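402AA LONG hypothetical molybdopterin biosynthesis MOEA protein (Pyrococcus horikoshii, PDB 1UZ5) probably catalyses the insertion of molybdate into adenylyl-molybdopterin, releasing AMP, in molybdenum cofactor biosynthesis. Local coordinates at residues A[318-322]-A[323-327]; A[307-310]-A[311-315]. One frame throughout, in Å; residues are numbered along the deposited sequence. Where two conformers were deposited one is given.

Contact 1 (A[318-322]-A[323-327]); sequences LLLRA and LGREG. With SO4 (sulfate ion), chain C.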
loop_
_atom_site.group_PDB
_atom_site.type_symbol
_atom_site.label_atom_id
_atom_site.label_comp_id
_atom_site.label_asym_id
_atom_site.label_seq_id
_atom_site.Cartn_x
_atom_site.Cartn_y
_atom_site.Cartn_z
ATOM N N LEU A 318 -4.109 -3.295 -13.788
ATOM C CA LEU A 318 -5.542 -3.030 -13.741
ATOM C C LEU A 318 -6.019 -2.912 -12.296
ATOM O O LEU A 318 -6.739 -1.979 -11.939
ATOM C CB LEU A 318 -6.314 -4.157 -14.434
ATOM C CG LEU A 318 -7.842 -4.057 -14.429
ATOM C CD1 LEU A 318 -8.281 -2.793 -15.154
ATOM C CD2 LEU A 318 -8.443 -5.286 -15.097
ATOM N N LEU A 319 -5.612 -3.867 -11.467
ATOM C CA LEU A 319 -6.010 -3.882 -10.068
ATOM C C LEU A 319 -5.444 -2.693 -9.294
ATOM O O LEU A 319 -6.138 -2.085 -8.482
ATOM C CB LEU A 319 -5.568 -5.201 -9.422
ATOM C CG LEU A 319 -6.110 -6.432 -10.156
ATOM C CD1 LEU A 319 -5.695 -7.711 -9.440
ATOM C CD2 LEU A 319 -7.629 -6.340 -10.239
ATOM N N LEU A 320 -4.184 -2.360 -9.550
ATOM C CA LEU A 320 -3.554 -1.240 -8.870
ATOM C C LEU A 320 -4.270 0.068 -9.195
ATOM O O LEU A 320 -4.502 0.890 -8.311
ATOM C CB LEU A 320 -2.076 -1.144 -9.260
ATOM C CG LEU A 320 -1.194 -2.295 -8.764
ATOM C CD1 LEU A 320 0.257 -2.046 -9.150
ATOM C CD2 LEU A 320 -1.323 -2.420 -7.251
ATOM N N ARG A 321 -4.628 0.255 -10.462
ATOM C CA ARG A 321 -5.322 1.467 -10.878
ATOM C C ARG A 321 -6.678 1.570 -10.204
ATOM O O ARG A 321 -7.131 2.661 -9.871
ATOM C CB ARG A 321 -5.487 1.487 -12.394
ATOM C CG ARG A 321 -4.185 1.711 -13.137
ATOM C CD ARG A 321 -4.325 1.320 -14.590
ATOM N NE ARG A 321 -3.025 1.390 -15.252
ATOM C CZ ARG A 321 -2.668 0.651 -16.298
ATOM N NH1 ARG A 321 -1.460 0.795 -16.823
ATOM N NH2 ARG A 321 -3.511 -0.236 -16.812
ATOM N N ALA A 322 -7.325 0.430 -9.999
ATOM C CA ALA A 322 -8.624 0.414 -9.340
ATOM C C ALA A 322 -8.473 0.837 -7.876
ATOM O O ALA A 322 -9.435 1.274 -7.245
ATOM C CB ALA A 322 -9.216 -0.969 -9.408
ATOM N N LEU A 323 -7.264 0.697 -7.342
ATOM C CA LEU A 323 -6.999 1.051 -5.950
ATOM C C LEU A 323 -6.233 2.365 -5.834
ATOM O O LEU A 323 -5.641 2.653 -4.794
ATOM C CB LEU A 323 -6.208 -0.073 -5.273
ATOM C CG LEU A 323 -6.931 -1.413 -5.149
ATOM C CD1 LEU A 323 -5.946 -2.487 -4.733
ATOM C CD2 LEU A 323 -8.065 -1.299 -4.149
ATOM N N GLY A 324 -6.244 3.152 -6.909
ATOM C CA GLY A 324 -5.547 4.424 -6.911
ATOM C C GLY A 324 -4.048 4.268 -6.775
ATOM O O GLY A 324 -3.345 5.213 -6.422
ATOM N N ARG A 325 -3.556 3.069 -7.059
ATOM C CA ARG A 325 -2.131 2.769 -6.963
ATOM C C ARG A 325 -1.542 2.742 -8.366
ATOM O O ARG A 325 -0.421 2.278 -8.570
ATOM C CB ARG A 325 -1.928 1.401 -6.318
ATOM C CG ARG A 325 -2.915 1.082 -5.216
ATOM C CD ARG A 325 -2.290 1.238 -3.857
ATOM N NE ARG A 325 -1.292 0.208 -3.588
ATOM C CZ ARG A 325 -0.415 0.281 -2.594
ATOM N NH1 ARG A 325 -0.424 1.337 -1.789
ATOM N NH2 ARG A 325 0.465 -0.694 -2.401
ATOM N N GLU A 326 -2.322 3.227 -9.327
ATOM C CA GLU A 326 -1.912 3.270 -10.726
ATOM C C GLU A 326 -0.452 3.672 -10.897
ATOM O O GLU A 326 -0.123 4.855 -10.977
ATOM C CB GLU A 326 -2.833 4.221 -11.496
ATOM C CG GLU A 326 -3.490 5.288 -10.631
ATOM C CD GLU A 326 -4.800 5.789 -11.215
ATOM O OE1 GLU A 326 -4.788 6.321 -12.345
ATOM O OE2 GLU A 326 -5.845 5.646 -10.542
ATOM N N GLY A 327 0.417 2.667 -10.960
ATOM C CA GLY A 327 1.839 2.912 -11.105
ATOM C C GLY A 327 2.544 2.626 -9.793
ATOM O O GLY A 327 3.126 3.521 -9.181
HETATM S S SO4 C . 2.261 2.587 0.143
HETATM O O1 SO4 C . 2.508 3.828 -0.879
HETATM O O2 SO4 C . 0.855 2.656 0.476
HETATM O O3 SO4 C . 2.596 1.457 -0.424
HETATM O O4 SO4 C . 3.040 2.959 1.296
#
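Leu320 and Arg325 meet in a local helix-end contact, a Schellman motif that closes helix 304-322 before the loop leading to strand 331-336. The backbone N of Arg325 donates to Leu320 O at 2.7 Å, and Gly324 N donates to Arg321 O at 3.1 Å; Gly324, with its positive phi of 65°, is the C-prime residue that turns the chain. Leu320 O is gripped twice, since Leu323 N also reaches it, at 2.9 Å and from the face of the carbonyl plane opposite to Arg325 N. Beside these bonds the two side chains cross, Leu320 CB lying 3.9 Å from Arg325 CB. Bends at chi2 (-103°) and chi3 (-70°) carry the Arg325 chain away from the helix to a sulfate, probably from the crystallisation liquor, which Arg158 N and Lys328 NZ also bind. Arg325 NH1, which holds the sulfate, also hydrogen-bonds Gly156 O. With an alanine here the sulfate and the carbonyl of Gly156 would probably both lose their NH1 donor. One sulfate oxygen, O2, sits at the guanidinium edge, in its plane, and takes a bond of 2.9 Å from Arg325 NH1.

Contact 2 (A[307-310]-A[311-315]); sequences CLTN and FTLLV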
loop_
_atom_site.group_PDB
_atom_site.type_symbol
_atom_site.label_atom_id
_atom_site.label_comp_id
_atom_site.label_asym_id
_atom_site.label_seq_id
_atom_site.Cartn_x
_atom_site.Cartn_y
_atom_site.Cartn_z
ATOM N N CYS A 307 2.178 -17.985 -15.623
ATOM C CA CYS A 307 0.910 -17.450 -15.140
ATOM C C CYS A 307 1.236 -16.242 -14.268
ATOM O O CYS A 307 0.602 -15.191 -14.369
ATOM C CB CYS A 307 0.190 -18.506 -14.302
ATOM S SG CYS A 307 -1.359 -17.982 -13.547
ATOM N N LEU A 308 2.247 -16.407 -13.421
ATOM C CA LEU A 308 2.678 -15.353 -12.513
ATOM C C LEU A 308 3.192 -14.148 -13.293
ATOM O O LEU A 308 2.860 -13.001 -12.984
ATOM C CB LEU A 308 3.770 -15.893 -11.589
ATOM C CG LEU A 308 4.349 -14.955 -10.533
ATOM C CD1 LEU A 308 3.231 -14.358 -9.693
ATOM C CD2 LEU A 308 5.328 -15.733 -9.666
ATOM N N THR A 309 4.005 -14.416 -14.308
ATOM C CA THR A 309 4.560 -13.354 -15.134
ATOM C C THR A 309 3.471 -12.590 -15.870
ATOM O O THR A 309 3.446 -11.361 -15.840
ATOM C CB THR A 309 5.565 -13.916 -16.158
ATOM O OG1 THR A 309 6.752 -14.325 -15.474
ATOM C CG2 THR A 309 5.923 -12.865 -17.204
ATOM N N ASN A 310 2.568 -13.311 -16.528
ATOM C CA ASN A 310 1.497 -12.653 -17.265
ATOM C C ASN A 310 0.519 -11.944 -16.332
ATOM O O ASN A 310 -0.055 -10.917 -16.689
ATOM C CB ASN A 310 0.755 -13.663 -18.136
ATOM C CG ASN A 310 1.530 -14.027 -19.390
ATOM O OD1 ASN A 310 2.705 -14.389 -19.328
ATOM N ND2 ASN A 310 0.872 -13.936 -20.535
ATOM N N PHE A 311 0.324 -12.504 -15.143
ATOM C CA PHE A 311 -0.569 -11.909 -14.153
ATOM C C PHE A 311 -0.032 -10.522 -13.808
ATOM O O PHE A 311 -0.755 -9.527 -13.835
ATOM C CB PHE A 311 -0.604 -12.786 -12.895
ATOM C CG PHE A 311 -1.238 -12.124 -11.694
ATOM C CD1 PHE A 311 -2.609 -11.922 -11.635
ATOM C CD2 PHE A 311 -0.457 -11.732 -10.613
ATOM C CE1 PHE A 311 -3.197 -11.343 -10.513
ATOM C CE2 PHE A 311 -1.032 -11.151 -9.484
ATOM C CZ PHE A 311 -2.407 -10.958 -9.436
ATOM N N THR A 312 1.258 -10.477 -13.498
ATOM C CA THR A 312 1.936 -9.245 -13.130
ATOM C C THR A 312 1.910 -8.193 -14.235
ATOM O O THR A 312 1.670 -7.009 -13.978
ATOM C CB THR A 312 3.394 -9.538 -12.764
ATOM O OG1 THR A 312 3.425 -10.447 -11.658
ATOM C CG2 THR A 312 4.129 -8.251 -12.390
ATOM N N LEU A 313 2.153 -8.630 -15.465
ATOM C CA LEU A 313 2.182 -7.726 -16.607
ATOM C C LEU A 313 0.830 -7.187 -17.047
ATOM O O LEU A 313 0.716 -6.018 -17.412
ATOM C CB LEU A 313 2.846 -8.416 -17.801
ATOM C CG LEU A 313 4.362 -8.597 -17.742
ATOM C CD1 LEU A 313 4.821 -9.520 -18.859
ATOM C CD2 LEU A 313 5.032 -7.234 -17.858
ATOM N N LEU A 314 -0.197 -8.029 -16.994
ATOM C CA LEU A 314 -1.523 -7.635 -17.463
ATOM C C LEU A 314 -2.603 -7.346 -16.429
ATOM O O LEU A 314 -3.340 -6.368 -16.555
ATOM C CB LEU A 314 -2.061 -8.706 -18.417
ATOM C CG LEU A 314 -1.151 -9.166 -19.562
ATOM C CD1 LEU A 314 -1.847 -10.264 -20.346
ATOM C CD2 LEU A 314 -0.816 -7.992 -20.468
ATOM N N VAL A 315 -2.715 -8.194 -15.415
ATOM C CA VAL A 315 -3.762 -8.008 -14.423
ATOM C C VAL A 315 -3.423 -7.030 -13.303
ATOM O O VAL A 315 -4.255 -6.206 -12.924
ATOM C CB VAL A 315 -4.175 -9.361 -13.804
ATOM C CG1 VAL A 315 -5.401 -9.177 -12.921
ATOM C CG2 VAL A 315 -4.466 -10.374 -14.918
#
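Thr312 folds back on Leu308 one helical turn earlier, its hydroxyl OG1 donating to Leu308 O at 2.9 Å. The backbone N of Thr312 donates to the same oxygen at 3.0 Å, so a single carbonyl accepts two bonds, which approach from opposite faces of its plane. The first torsion of Thr312 (-60°) sets OG1 beside its own backbone N, and this is what lets both groups of one residue reach one acceptor. Backbone bonds to the residue four back continue within the probable molybdopterin-binding domain: Phe311 N to Cys307 O at 2.8 Å, Leu313 N to Thr309 O, and Leu314 N to Asn310 O. Over 311-315 the helix takes a wider pi-type turn.

The tightly packed side is that of Cys307, Phe311 and Leu314. Phe311 has CG anti to its N (chi1 167°), which turns the ring out from the helix axis onto Leu212 and Ile216 of helix 208-219 and Leu300 of strand 295-300. Its CB stays close in, 3.1 Å from Cys307 O. Leu314 presses on Phe298 of that strand, while Cys307 joins Phe311 against helix 208-219.

Leu308, Thr312 and Leu313 are partly exposed, and carbon packing between side chains is lighter here, though Thr309 itself is buried. Thr309 and Leu313 lie side by side; their side chains meet at Thr309 CG2 and Leu313 CD1, 3.9 Å apart, and Leu313 CG leans on Thr309 O. Phe378 of strand 377-381 packs on Thr309, Thr312 and Leu313, and Phe399 also meets this side. Thr309 OG1 hydrogen-bonds Thr305 O, in the turn before.

Both threonines thus spend their hydroxyls on carbonyls of their own helix, consistent with a flank that meets aromatic neighbours with these two groups already hydrogen-bonded.

In the fold
Both contacts belong to helix 304-322, with centres about 15 Å apart: contact 2 lies in its body and contact 1 finishes it. Contact 2 is the more buried although its centre is farther from that of the chain, about 19 Å against 10 Å, probably because there the helix has strand 295-300 and helix 208-219 on one flank and Phe378 of strand 377-381 on another. Contact 1 is mixed: its leucines are covered, but Glu326 and Gly327 are exposed and poorly ordered. The chemistry follows. In contact 2 carbonyls are served by helical backbone donors and, at one of them, a threonine hydroxyl; in contact 1 the pattern breaks around a glycine, and a charged side chain reaches away from the helix to a bound sulfate.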